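Local coordinates for cellulosomal-scaffolding protein A (Clostridium thermocellum, PDB 4B9F) that probably binds crystalline cellulose through a family 3a carbohydrate-binding module of the cellulosome scaffold, at residues D56-I61 against V107-R112; V4-S9 against P20-T25; T71-G76 against S95-T100; L37-Y42 against V141-N146. All blocks are in the same frame, centred on the assembly; numbering follows the deposited sequence. Where two conformers were deposited one is given.

Interaction 1 (D56-I61 against V107-R112); sequences DHAAII and VQIQGR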
loop_
_atom_site.group_PDB
_atom_site.type_symbol
_atom_site.label_atom_id
_atom_site.label_comp_id
_atom_site.label_asym_id
_atom_site.label_seq_id
_atom_site.Cartn_x
_atom_site.Cartn_y
_atom_site.Cartn_z
ATOM N N ASP A 56 -1.750 5.276 -9.389
ATOM C CA ASP A 56 -2.364 5.185 -10.728
ATOM C C ASP A 56 -3.870 5.428 -10.655
ATOM O O ASP A 56 -4.486 5.995 -11.566
ATOM C CB ASP A 56 -2.197 3.783 -11.332
ATOM C CG ASP A 56 -0.778 3.449 -11.728
ATOM O OD1 ASP A 56 0.059 4.367 -11.859
ATOM O OD2 ASP A 56 -0.522 2.235 -11.958
ATOM N N HIS A 57 -4.482 4.942 -9.584
ATOM C CA HIS A 57 -5.928 4.945 -9.458
ATOM C C HIS A 57 -6.285 4.585 -8.029
ATOM O O HIS A 57 -5.766 3.616 -7.486
ATOM C CB HIS A 57 -6.543 3.899 -10.394
ATOM C CG HIS A 57 -8.013 3.724 -10.205
ATOM N ND1 HIS A 57 -8.904 4.761 -10.355
ATOM C CD2 HIS A 57 -8.746 2.641 -9.858
ATOM C CE1 HIS A 57 -10.129 4.323 -10.123
ATOM N NE2 HIS A 57 -10.062 3.037 -9.823
ATOM N N ALA A 58 -7.171 5.359 -7.419
ATOM C CA ALA A 58 -7.740 4.976 -6.129
ATOM C C ALA A 58 -9.175 5.439 -6.067
ATOM O O ALA A 58 -9.521 6.499 -6.595
ATOM C CB ALA A 58 -6.941 5.573 -4.976
ATOM N N ALA A 59 -10.010 4.654 -5.402
ATOM C CA ALA A 59 -11.403 5.030 -5.258
ATOM C C ALA A 59 -11.976 4.462 -3.983
ATOM O O ALA A 59 -11.565 3.386 -3.526
ATOM C CB ALA A 59 -12.229 4.578 -6.475
ATOM N N ILE A 60 -12.916 5.203 -3.408
ATOM C CA ILE A 60 -13.707 4.714 -2.287
ATOM C C ILE A 60 -15.030 4.220 -2.849
ATOM O O ILE A 60 -15.743 4.968 -3.533
ATOM C CB ILE A 60 -13.958 5.815 -1.235
ATOM C CG1 ILE A 60 -12.626 6.367 -0.712
ATOM C CG2 ILE A 60 -14.820 5.277 -0.101
ATOM C CD1 ILE A 60 -12.780 7.612 0.173
ATOM N N ILE A 61 -15.332 2.954 -2.584
ATOM C CA ILE A 61 -16.549 2.333 -3.070
ATOM C C ILE A 61 -17.485 2.121 -1.890
ATOM O O ILE A 61 -17.137 1.429 -0.931
ATOM C CB ILE A 61 -16.253 0.975 -3.737
ATOM C CG1 ILE A 61 -15.165 1.131 -4.808
ATOM C CG2 ILE A 61 -17.537 0.356 -4.289
ATOM C CD1 ILE A 61 -15.491 2.132 -5.907
ATOM N N VAL A 107 -11.738 0.938 0.163
ATOM C CA VAL A 107 -10.911 1.808 -0.657
ATOM C C VAL A 107 -9.897 0.942 -1.383
ATOM O O VAL A 107 -9.280 0.050 -0.783
ATOM C CB VAL A 107 -10.244 2.955 0.171
ATOM C CG1 VAL A 107 -9.406 2.413 1.327
ATOM C CG2 VAL A 107 -9.424 3.865 -0.727
ATOM N N GLN A 108 -9.763 1.178 -2.687
ATOM C CA GLN A 108 -8.818 0.434 -3.503
ATOM C C GLN A 108 -7.743 1.393 -3.971
ATOM O O GLN A 108 -8.053 2.494 -4.420
ATOM C CB GLN A 108 -9.528 -0.178 -4.700
ATOM C CG GLN A 108 -8.634 -0.991 -5.608
ATOM C CD GLN A 108 -9.437 -1.881 -6.539
ATOM O OE1 GLN A 108 -10.398 -2.532 -6.113
ATOM N NE2 GLN A 108 -9.061 -1.906 -7.812
ATOM N N ILE A 109 -6.488 0.971 -3.852
ATOM C CA ILE A 109 -5.335 1.809 -4.176
ATOM C C ILE A 109 -4.392 1.060 -5.095
ATOM O O ILE A 109 -3.890 -0.008 -4.744
ATOM C CB ILE A 109 -4.553 2.216 -2.902
ATOM C CG1 ILE A 109 -5.484 2.913 -1.906
ATOM C CG2 ILE A 109 -3.338 3.084 -3.264
ATOM C CD1 ILE A 109 -5.848 2.034 -0.696
ATOM N N GLN A 110 -4.155 1.622 -6.272
ATOM C CA GLN A 110 -3.245 1.021 -7.237
ATOM C C GLN A 110 -1.984 1.878 -7.242
ATOM O O GLN A 110 -1.918 2.917 -7.897
ATOM C CB GLN A 110 -3.938 0.918 -8.597
ATOM C CG GLN A 110 -5.219 0.103 -8.426
ATOM C CD GLN A 110 -6.059 -0.098 -9.666
ATOM O OE1 GLN A 110 -7.233 -0.420 -9.544
ATOM N NE2 GLN A 110 -5.471 0.068 -10.857
ATOM N N GLY A 111 -1.010 1.462 -6.436
ATOM C CA GLY A 111 0.186 2.252 -6.206
ATOM C C GLY A 111 1.316 1.910 -7.147
ATOM O O GLY A 111 1.330 0.841 -7.751
ATOM N N ARG A 112 2.280 2.817 -7.261
ATOM C CA ARG A 112 3.411 2.595 -8.140
ATOM C C ARG A 112 4.587 3.405 -7.631
ATOM O O ARG A 112 4.425 4.565 -7.233
ATOM C CB ARG A 112 3.060 3.030 -9.564
ATOM C CG ARG A 112 4.155 2.775 -10.582
ATOM C CD ARG A 112 3.597 2.885 -11.994
ATOM N NE ARG A 112 2.974 4.180 -12.212
ATOM C CZ ARG A 112 3.643 5.278 -12.562
ATOM N NH1 ARG A 112 4.957 5.223 -12.756
ATOM N NH2 ARG A 112 3.000 6.433 -12.722
HETATM O O HOH W 1 -0.193 0.213 -10.046
HETATM O O HOH W 2 -2.928 0.574 -12.206
HETATM O O HOH W 3 0.414 6.911 -11.785
#

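Interaction 2 (V4-S9 against P20-T25); sequences VEFYNS and PQFKVT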
loop_
_atom_site.group_PDB
_atom_site.type_symbol
_atom_site.label_atom_id
_atom_site.label_comp_id
_atom_site.label_asym_id
_atom_site.label_seq_id
_atom_site.Cartn_x
_atom_site.Cartn_y
_atom_site.Cartn_z
ATOM N N VAL A 4 -7.564 -6.092 5.156
ATOM C CA VAL A 4 -6.654 -5.637 4.113
ATOM C C VAL A 4 -6.388 -6.785 3.152
ATOM O O VAL A 4 -6.064 -7.894 3.580
ATOM C CB VAL A 4 -5.319 -5.133 4.694
ATOM C CG1 VAL A 4 -4.372 -4.727 3.567
ATOM C CG2 VAL A 4 -5.562 -3.976 5.668
ATOM N N GLU A 5 -6.564 -6.519 1.861
ATOM C CA GLU A 5 -6.216 -7.464 0.823
ATOM C C GLU A 5 -5.188 -6.785 -0.067
ATOM O O GLU A 5 -5.119 -5.555 -0.129
ATOM C CB GLU A 5 -7.446 -7.831 0.011
ATOM C CG GLU A 5 -8.533 -8.485 0.817
ATOM C CD GLU A 5 -9.791 -8.623 0.002
ATOM O OE1 GLU A 5 -9.929 -9.634 -0.713
ATOM O OE2 GLU A 5 -10.631 -7.706 0.054
ATOM N N PHE A 6 -4.396 -7.590 -0.759
ATOM C CA PHE A 6 -3.203 -7.078 -1.393
ATOM C C PHE A 6 -2.731 -7.988 -2.521
ATOM O O PHE A 6 -2.926 -9.199 -2.464
ATOM C CB PHE A 6 -2.079 -6.984 -0.350
ATOM C CG PHE A 6 -0.814 -6.468 -0.933
ATOM C CD1 PHE A 6 -0.648 -5.109 -1.109
ATOM C CD2 PHE A 6 0.165 -7.336 -1.404
ATOM C CE1 PHE A 6 0.470 -4.613 -1.729
ATOM C CE2 PHE A 6 1.298 -6.851 -2.025
ATOM C CZ PHE A 6 1.449 -5.485 -2.196
ATOM N N TYR A 7 -2.104 -7.398 -3.537
ATOM C CA TYR A 7 -1.227 -8.150 -4.439
ATOM C C TYR A 7 -0.333 -7.185 -5.205
ATOM O O TYR A 7 -0.613 -5.980 -5.260
ATOM C CB TYR A 7 -2.000 -9.060 -5.412
ATOM C CG TYR A 7 -2.742 -8.359 -6.540
ATOM C CD1 TYR A 7 -3.808 -7.506 -6.278
ATOM C CD2 TYR A 7 -2.410 -8.605 -7.873
ATOM C CE1 TYR A 7 -4.508 -6.882 -7.321
ATOM C CE2 TYR A 7 -3.098 -7.987 -8.913
ATOM C CZ TYR A 7 -4.143 -7.129 -8.636
ATOM O OH TYR A 7 -4.826 -6.530 -9.678
ATOM N N ASN A 8 0.748 -7.714 -5.774
ATOM C CA ASN A 8 1.596 -6.957 -6.706
ATOM C C ASN A 8 1.135 -7.239 -8.118
ATOM O O ASN A 8 1.035 -8.400 -8.518
ATOM C CB ASN A 8 3.055 -7.376 -6.565
ATOM C CG ASN A 8 3.666 -6.892 -5.275
ATOM O OD1 ASN A 8 3.519 -7.531 -4.232
ATOM N ND2 ASN A 8 4.323 -5.740 -5.323
ATOM N N SER A 9 0.851 -6.197 -8.887
ATOM C CA SER A 9 0.310 -6.436 -10.220
ATOM C C SER A 9 1.361 -6.933 -11.208
ATOM O O SER A 9 1.032 -7.673 -12.144
ATOM C CB SER A 9 -0.391 -5.190 -10.747
ATOM O OG SER A 9 0.523 -4.116 -10.834
ATOM N N PRO A 20 2.346 -1.953 -5.796
ATOM C CA PRO A 20 1.530 -2.528 -4.725
ATOM C C PRO A 20 0.058 -2.170 -4.924
ATOM O O PRO A 20 -0.269 -0.994 -5.101
ATOM C CB PRO A 20 2.098 -1.871 -3.456
ATOM C CG PRO A 20 2.731 -0.613 -3.938
ATOM C CD PRO A 20 3.171 -0.819 -5.349
ATOM N N GLN A 21 -0.814 -3.176 -4.891
ATOM C CA GLN A 21 -2.259 -2.957 -4.982
ATOM C C GLN A 21 -2.889 -3.289 -3.635
ATOM O O GLN A 21 -2.763 -4.418 -3.162
ATOM C CB GLN A 21 -2.886 -3.859 -6.053
ATOM C CG GLN A 21 -2.085 -3.971 -7.338
ATOM C CD GLN A 21 -2.174 -2.735 -8.197
ATOM O OE1 GLN A 21 -3.265 -2.320 -8.600
ATOM N NE2 GLN A 21 -1.021 -2.149 -8.505
ATOM N N PHE A 22 -3.550 -2.312 -3.014
ATOM C CA PHE A 22 -4.201 -2.518 -1.725
ATOM C C PHE A 22 -5.705 -2.376 -1.850
ATOM O O PHE A 22 -6.198 -1.517 -2.595
ATOM C CB PHE A 22 -3.754 -1.457 -0.712
ATOM C CG PHE A 22 -2.409 -1.699 -0.079
ATOM C CD1 PHE A 22 -1.256 -1.194 -0.653
ATOM C CD2 PHE A 22 -2.312 -2.371 1.138
ATOM C CE1 PHE A 22 -0.016 -1.383 -0.048
ATOM C CE2 PHE A 22 -1.087 -2.560 1.742
ATOM C CZ PHE A 22 0.062 -2.065 1.152
ATOM N N LYS A 23 -6.438 -3.168 -1.076
ATOM C CA LYS A 23 -7.873 -2.944 -0.912
ATOM C C LYS A 23 -8.202 -3.071 0.561
ATOM O O LYS A 23 -7.977 -4.125 1.163
ATOM C CB LYS A 23 -8.707 -3.933 -1.731
ATOM C CG LYS A 23 -10.215 -3.672 -1.632
ATOM C CD LYS A 23 -10.992 -4.257 -2.805
ATOM C CE LYS A 23 -10.802 -5.747 -2.923
ATOM N NZ LYS A 23 -11.812 -6.314 -3.869
ATOM N N VAL A 24 -8.726 -2.000 1.144
ATOM C CA VAL A 24 -8.988 -1.968 2.578
ATOM C C VAL A 24 -10.486 -1.827 2.795
ATOM O O VAL A 24 -11.113 -0.903 2.266
ATOM C CB VAL A 24 -8.260 -0.777 3.240
ATOM C CG1 VAL A 24 -8.531 -0.751 4.748
ATOM C CG2 VAL A 24 -6.768 -0.828 2.948
ATOM N N THR A 25 -11.066 -2.748 3.560
ATOM C CA THR A 25 -12.505 -2.760 3.777
ATOM C C THR A 25 -12.814 -2.500 5.246
ATOM O O THR A 25 -12.205 -3.105 6.128
ATOM C CB THR A 25 -13.110 -4.119 3.360
ATOM O OG1 THR A 25 -12.797 -4.378 1.983
ATOM C CG2 THR A 25 -14.619 -4.119 3.552
HETATM O O HOH W 4 -10.421 -5.600 1.796
#

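Interaction 3 (T71-G76 against S95-T100); sequences TSNVKG and SFTGGT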
loop_
_atom_site.group_PDB
_atom_site.type_symbol
_atom_site.label_atom_id
_atom_site.label_comp_id
_atom_site.label_asym_id
_atom_site.label_seq_id
_atom_site.Cartn_x
_atom_site.Cartn_y
_atom_site.Cartn_z
ATOM N N THR A 71 -7.856 9.450 -6.346
ATOM C CA THR A 71 -6.482 9.172 -6.748
ATOM C C THR A 71 -5.458 10.189 -6.245
ATOM O O THR A 71 -4.404 9.817 -5.718
ATOM C CB THR A 71 -6.375 9.032 -8.273
ATOM O OG1 THR A 71 -7.288 8.016 -8.693
ATOM C CG2 THR A 71 -4.969 8.632 -8.684
ATOM N N SER A 72 -5.784 11.466 -6.394
ATOM C CA SER A 72 -4.863 12.535 -6.018
ATOM C C SER A 72 -4.828 12.825 -4.516
ATOM O O SER A 72 -4.127 13.738 -4.069
ATOM C CB SER A 72 -5.172 13.806 -6.812
ATOM O OG SER A 72 -5.038 13.559 -8.198
ATOM N N ASN A 73 -5.573 12.041 -3.743
ATOM C CA ASN A 73 -5.537 12.143 -2.283
ATOM C C ASN A 73 -4.594 11.127 -1.643
ATOM O O ASN A 73 -4.402 11.126 -0.420
ATOM C CB ASN A 73 -6.924 11.953 -1.673
ATOM C CG ASN A 73 -7.900 13.019 -2.087
ATOM O OD1 ASN A 73 -7.518 14.066 -2.624
ATOM N ND2 ASN A 73 -9.179 12.765 -1.833
ATOM N N VAL A 74 -4.025 10.254 -2.468
ATOM C CA VAL A 74 -3.176 9.176 -1.974
ATOM C C VAL A 74 -1.701 9.569 -2.044
ATOM O O VAL A 74 -1.150 9.807 -3.125
ATOM C CB VAL A 74 -3.418 7.878 -2.768
ATOM C CG1 VAL A 74 -2.550 6.750 -2.223
ATOM C CG2 VAL A 74 -4.890 7.496 -2.711
ATOM N N LYS A 75 -1.076 9.646 -0.872
ATOM C CA LYS A 75 0.309 10.072 -0.748
ATOM C C LYS A 75 1.212 8.890 -0.451
ATOM O O LYS A 75 0.801 7.940 0.219
ATOM C CB LYS A 75 0.451 11.077 0.397
ATOM C CG LYS A 75 -0.381 12.339 0.258
ATOM C CD LYS A 75 -0.200 13.260 1.459
ATOM C CE LYS A 75 -0.878 12.707 2.701
ATOM N NZ LYS A 75 -0.724 13.636 3.853
ATOM N N GLY A 76 2.467 8.987 -0.875
ATOM C CA GLY A 76 3.446 7.964 -0.571
ATOM C C GLY A 76 4.746 8.563 -0.098
ATOM O O GLY A 76 5.238 9.543 -0.663
ATOM N N SER A 95 -0.480 7.027 2.640
ATOM C CA SER A 95 -1.379 7.793 3.491
ATOM C C SER A 95 -2.391 8.550 2.628
ATOM O O SER A 95 -2.337 8.495 1.386
ATOM C CB SER A 95 -0.588 8.754 4.388
ATOM O OG SER A 95 0.186 9.642 3.602
ATOM N N PHE A 96 -3.310 9.253 3.288
ATOM C CA PHE A 96 -4.441 9.885 2.609
ATOM C C PHE A 96 -4.618 11.297 3.123
ATOM O O PHE A 96 -4.510 11.545 4.332
ATOM C CB PHE A 96 -5.729 9.093 2.850
ATOM C CG PHE A 96 -5.616 7.652 2.465
ATOM C CD1 PHE A 96 -5.096 6.713 3.352
ATOM C CD2 PHE A 96 -6.004 7.229 1.201
ATOM C CE1 PHE A 96 -4.953 5.386 2.988
ATOM C CE2 PHE A 96 -5.878 5.890 0.831
ATOM C CZ PHE A 96 -5.353 4.971 1.731
ATOM N N THR A 97 -4.917 12.216 2.211
ATOM C CA THR A 97 -5.105 13.611 2.582
ATOM C C THR A 97 -6.437 13.848 3.282
ATOM O O THR A 97 -6.612 14.852 3.969
ATOM C CB THR A 97 -5.004 14.539 1.365
ATOM O OG1 THR A 97 -6.031 14.206 0.424
ATOM C CG2 THR A 97 -3.633 14.410 0.700
ATOM N N GLY A 98 -7.373 12.924 3.103
ATOM C CA GLY A 98 -8.688 13.063 3.688
ATOM C C GLY A 98 -9.571 11.923 3.233
ATOM O O GLY A 98 -9.103 10.994 2.571
ATOM N N GLY A 99 -10.850 11.995 3.581
ATOM C CA GLY A 99 -11.801 10.961 3.218
ATOM C C GLY A 99 -12.255 10.128 4.401
ATOM O O GLY A 99 -11.622 10.107 5.459
ATOM N N THR A 100 -13.363 9.432 4.203
ATOM C CA THR A 100 -13.976 8.640 5.247
ATOM C C THR A 100 -14.359 7.301 4.652
ATOM O O THR A 100 -14.904 7.227 3.544
ATOM C CB THR A 100 -15.234 9.336 5.800
ATOM O OG1 THR A 100 -14.868 10.587 6.396
ATOM C CG2 THR A 100 -15.916 8.475 6.835
HETATM O O HOH W 5 -10.011 10.708 -0.005
HETATM O O HOH W 6 -2.763 12.438 6.196
#

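Interaction 4 (L37-Y42 against V141-N146); sequences LTLRYY and VTAYLN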
loop_
_atom_site.group_PDB
_atom_site.type_symbol
_atom_site.label_atom_id
_atom_site.label_comp_id
_atom_site.label_asym_id
_atom_site.label_seq_id
_atom_site.Cartn_x
_atom_site.Cartn_y
_atom_site.Cartn_z
ATOM N N LEU A 37 -5.275 6.861 8.425
ATOM C CA LEU A 37 -4.909 5.507 8.019
ATOM C C LEU A 37 -3.599 5.491 7.251
ATOM O O LEU A 37 -3.409 6.272 6.319
ATOM C CB LEU A 37 -5.999 4.895 7.145
ATOM C CG LEU A 37 -5.747 3.461 6.671
ATOM C CD1 LEU A 37 -5.725 2.481 7.848
ATOM C CD2 LEU A 37 -6.797 3.044 5.651
ATOM N N THR A 38 -2.685 4.612 7.649
ATOM C CA THR A 38 -1.474 4.410 6.863
ATOM C C THR A 38 -1.291 2.928 6.550
ATOM O O THR A 38 -1.730 2.063 7.321
ATOM C CB THR A 38 -0.218 4.956 7.561
ATOM O OG1 THR A 38 -0.112 4.369 8.860
ATOM C CG2 THR A 38 -0.278 6.477 7.682
ATOM N N LEU A 39 -0.660 2.649 5.411
ATOM C CA LEU A 39 -0.404 1.296 4.945
ATOM C C LEU A 39 1.085 1.165 4.673
ATOM O O LEU A 39 1.707 2.105 4.157
ATOM C CB LEU A 39 -1.177 1.035 3.646
ATOM C CG LEU A 39 -2.677 1.333 3.700
ATOM C CD1 LEU A 39 -3.300 1.233 2.301
ATOM C CD2 LEU A 39 -3.385 0.400 4.649
ATOM N N ARG A 40 1.665 0.009 4.988
ATOM C CA ARG A 40 3.094 -0.179 4.763
ATOM C C ARG A 40 3.367 -1.360 3.853
ATOM O O ARG A 40 2.798 -2.449 4.031
ATOM C CB ARG A 40 3.845 -0.378 6.086
ATOM C CG ARG A 40 3.746 0.779 7.024
ATOM C CD ARG A 40 4.589 0.583 8.270
ATOM N NE ARG A 40 4.337 1.678 9.192
ATOM C CZ ARG A 40 4.824 1.754 10.424
ATOM N NH1 ARG A 40 5.630 0.805 10.888
ATOM N NH2 ARG A 40 4.512 2.793 11.188
ATOM N N TYR A 41 4.244 -1.120 2.874
ATOM C CA TYR A 41 4.752 -2.139 1.971
ATOM C C TYR A 41 6.269 -2.231 2.169
ATOM O O TYR A 41 6.992 -1.287 1.861
ATOM C CB TYR A 41 4.411 -1.777 0.515
ATOM C CG TYR A 41 4.925 -2.806 -0.462
ATOM C CD1 TYR A 41 4.185 -3.947 -0.746
ATOM C CD2 TYR A 41 6.172 -2.666 -1.078
ATOM C CE1 TYR A 41 4.657 -4.914 -1.615
ATOM C CE2 TYR A 41 6.651 -3.629 -1.950
ATOM C CZ TYR A 41 5.885 -4.750 -2.213
ATOM O OH TYR A 41 6.325 -5.732 -3.061
ATOM N N TYR A 42 6.733 -3.369 2.689
ATOM C CA TYR A 42 8.130 -3.536 3.069
ATOM C C TYR A 42 8.937 -4.219 1.979
ATOM O O TYR A 42 8.493 -5.208 1.382
ATOM C CB TYR A 42 8.231 -4.389 4.331
ATOM C CG TYR A 42 7.407 -3.927 5.502
ATOM C CD1 TYR A 42 7.912 -2.993 6.403
ATOM C CD2 TYR A 42 6.152 -4.480 5.756
ATOM C CE1 TYR A 42 7.176 -2.600 7.513
ATOM C CE2 TYR A 42 5.403 -4.086 6.864
ATOM C CZ TYR A 42 5.928 -3.149 7.736
ATOM O OH TYR A 42 5.199 -2.784 8.845
ATOM N N VAL A 141 1.775 -7.202 4.757
ATOM C CA VAL A 141 1.653 -5.746 4.713
ATOM C C VAL A 141 0.902 -5.339 5.980
ATOM O O VAL A 141 0.192 -6.154 6.566
ATOM C CB VAL A 141 0.898 -5.232 3.461
ATOM C CG1 VAL A 141 1.719 -5.472 2.193
ATOM C CG2 VAL A 141 -0.484 -5.863 3.362
ATOM N N THR A 142 1.082 -4.100 6.420
ATOM C CA THR A 142 0.471 -3.659 7.668
ATOM C C THR A 142 -0.340 -2.379 7.480
ATOM O O THR A 142 -0.164 -1.644 6.491
ATOM C CB THR A 142 1.534 -3.430 8.750
ATOM O OG1 THR A 142 2.515 -2.512 8.254
ATOM C CG2 THR A 142 2.215 -4.746 9.112
ATOM N N ALA A 143 -1.231 -2.124 8.436
ATOM C CA ALA A 143 -2.045 -0.920 8.449
ATOM C C ALA A 143 -2.099 -0.369 9.857
ATOM O O ALA A 143 -2.169 -1.135 10.834
ATOM C CB ALA A 143 -3.452 -1.205 7.937
ATOM N N TYR A 144 -2.070 0.960 9.947
ATOM C CA TYR A 144 -2.099 1.680 11.218
ATOM C C TYR A 144 -3.177 2.748 11.153
ATOM O O TYR A 144 -3.364 3.380 10.113
ATOM C CB TYR A 144 -0.746 2.338 11.507
ATOM C CG TYR A 144 0.382 1.347 11.673
ATOM C CD1 TYR A 144 0.947 0.718 10.569
ATOM C CD2 TYR A 144 0.879 1.026 12.936
ATOM C CE1 TYR A 144 1.962 -0.204 10.709
ATOM C CE2 TYR A 144 1.904 0.110 13.090
ATOM C CZ TYR A 144 2.439 -0.502 11.975
ATOM O OH TYR A 144 3.446 -1.423 12.115
ATOM N N LEU A 145 -3.889 2.940 12.261
ATOM C CA LEU A 145 -4.879 4.006 12.346
ATOM C C LEU A 145 -4.433 4.925 13.471
ATOM O O LEU A 145 -4.349 4.500 14.626
ATOM C CB LEU A 145 -6.269 3.428 12.628
ATOM C CG LEU A 145 -7.460 4.377 12.495
ATOM C CD1 LEU A 145 -7.550 4.941 11.074
ATOM C CD2 LEU A 145 -8.755 3.672 12.874
ATOM N N ASN A 146 -4.123 6.172 13.125
ATOM C CA ASN A 146 -3.544 7.116 14.073
ATOM C C ASN A 146 -2.303 6.532 14.751
ATOM O O ASN A 146 -2.077 6.741 15.945
ATOM C CB ASN A 146 -4.584 7.551 15.109
ATOM C CG ASN A 146 -4.286 8.912 15.701
ATOM O OD1 ASN A 146 -3.512 9.690 15.142
ATOM N ND2 ASN A 146 -4.906 9.213 16.835
HETATM O O HOH W 7 -1.543 5.785 10.944
#

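Interaction 1 (D56-I61 against V107-R112)
Ala59 and Gln108 form the tight middle of this contact, their backbones exchanging two hydrogen bonds: Ala59 N to Gln108 O (3.1 Å) and Gln108 N to Ala59 O (3.0 Å). On the inward face the non-hydrogen-bonded pairs Ala58–Ile109 and Ile60–Val107 pack closely. The Ala58 methyl CB sits 3.3 Å from Gln108 O, and Ile60 CG1 meets Val107 CG2 at 4.1 Å. Val107 keeps CG1 between its backbone N and carbonyl carbon (chi1 57°), which turns CG2 toward Ile60.

The other face is polar and looser. Gln110, extended beyond CG, runs alongside His57 and brings its amide to the imidazole edge, with OE1 3.4 Å from His57 CD2 and the planes 78° apart. Gln108 NE2 donates to that same Gln110 OE1 (2.9 Å), which helps hold the Gln110 amide in this rotation. At the far end lies a wet salt bridge. Arg112 NE gives an almost straight bond (179°) to the syn lone pair of Asp56 OD1, 2.9 Å away, and the two groups are nearly coplanar. Three waters stitch this end, joining Asp56 OD1 to Arg112 NH2 and Asp56 OD2 to Gly111 O and to Gln110 NE2. This flat ion pair beside His57, which Tyr67 touches, is consistent with the planar cellulose-binding strip of family 3a modules.

Interaction 2 (V4-S9 against P20-T25)
Phe6 drives its edge into the face of Phe22 in a T-shaped pair, ring centroids 4.8 Å apart and planes at 64°; Phe6 CD1 stands above the middle of the Phe22 ring. Carrying CG anti to the backbone N (chi1 180°), Phe6 also reaches Pro20, whose CB lies at the ring edge, 3.6 Å from Phe6 CE1. Val4 CG1 lies at the edge of the Phe22 ring, in its plane, 4.0 Å from Phe22 CD2. The Phe6 ring also meets those of Tyr41 and Trp138.

Across the sheet, Tyr7 offers a ring face to Gln21, whose CG forms a CH-pi contact 4.0 Å from the Tyr7 centroid. Beyond CG the Gln21 chain bends at chi2 (-74°), taking the amide away from the ring toward Ser9, and NE2 bonds to Asn19 O. Backbone bonds pair Tyr7 with Gln21 and Glu5 with Lys23.

Outermost, Glu5 and Lys23 lie side by side, but Glu5 OE2 is 4.3 Å from Lys23 NZ, beyond a salt bridge. A water within 2.7 Å of Glu5 OE2 also meets Lys23 O and Thr25 OG1. The apolar face turned to the facing sheet places this pair in the core of the jelly-roll beta sandwich of family 3 modules.

Interaction 3 (T71-G76 against S95-T100)
Lys75 and Ser95 face each other as an antiparallel hydrogen-bonded pair, Lys75 N to Ser95 O at 2.8 Å and Ser95 N to Lys75 O at 2.9 Å. The Lys75 chain leaves with CG anti to the carbonyl carbon, and its CD rests 3.7 Å from Thr97 CG2. Beyond CD, the bend at chi3 (-72°) brings Lys75 CE within 3.4 Å of Ser95 OG. A water that donates to Phe96 O accepts a weak bond from Lys75 NZ.

Thr97 is held by its backbone N, which donates to Asn73 O. The Thr97 and Asn73 side chains cross at about a right angle; with OG1 between backbone N and carbonyl carbon (chi1 61°), Thr97 turns this hydroxyl to face Asn73 CB at 3.2 Å, while CG2 is left for the lysine. The Asn73 amide lies against that hydroxyl, and its ND2 donates to a water that in turn donates to Gly98 O, bridging the 3-10 segment 71-73 to the loop after strand 88-96.

On the inner face Val74 and Phe96 lie side by side. Val74 CG2, anti to its carbonyl carbon, reaches Phe96 CE2 at 4.0 Å, and both residues continue onto Ile109 of the facing sheet. The short 3-10 segment 71-73 leads into this pairing, which forms the open end of the antiparallel beta hairpin 74-85 and 88-96, at one margin of the sandwich.

Interaction 4 (L37-Y42 against V141-N146)
Arg40 lays its guanidinium flat on one face of the Tyr144 ring, a cation-pi stack with Arg40 CZ 3.9 Å from the Tyr144 centroid and the planes 22° apart. The guanidinium is offset toward the hydroxyl-bearing half of the ring: Arg40 NE is 3.4 Å from Tyr144 CE1. Extended from CG to NE, the Arg40 chain stands up from the sheet, and the Tyr144 side chain crosses it at about a right angle; Tyr91 of the next strand also touches Arg40. Beside the stack, Tyr42 OH and Thr142 OG1 share a hydrogen bond of 2.8 Å. The threonine hydroxyl reaches this partner because it projects between its backbone N and carbonyl carbon (chi1 55°), and it also packs 3.3 Å from Arg40 CB.

Such a mix of tyrosines, threonines and arginine on the outer face of the five-stranded sheet is consistent with the shallow groove of family 3 modules, on the side of the jelly roll away from the planar strip. Beneath it, backbone bonds set the spacing: Thr38 N to Tyr144 O (2.8 Å) and Arg40 N to Thr142 O (2.9 Å), with a weaker return bond from Thr142 N to Arg40 O.

The opposite face looks into the core. Leu39 CD2 meets Ala143 CB at 3.7 Å, Leu37 leans on Leu145, and Tyr41 touches Val141. On the far side of strand 142-145, strand 148-151 bonds to Ala143 and brings Val150 and Trp151 against it.

Interactions 1 and 2 are knitted into one sheet, since Ile109 N lies 2.8 Å from Phe22 O and Val107 N 2.9 Å from Val24 O. Interactions 3 and 4 share the facing sheet, in which strands 88-96 and 37-43 are neighbours. Between the sheets, Phe22 CG of interaction 2 meets Leu39 CD1 of interaction 4 at 3.9 Å, while Ile109 CD1 of interaction 1 meets Phe96 CZ of interaction 3 at 3.8 Å. Asn8 ND2 and Tyr41 OH, 3.0 Å apart, join interactions 2 and 4; the calcium ion lies apart, about 8 Å from the Tyr41 side chain and 10 Å from that of Asn8. Part of the probable cellulose-binding strip lies on interaction 1.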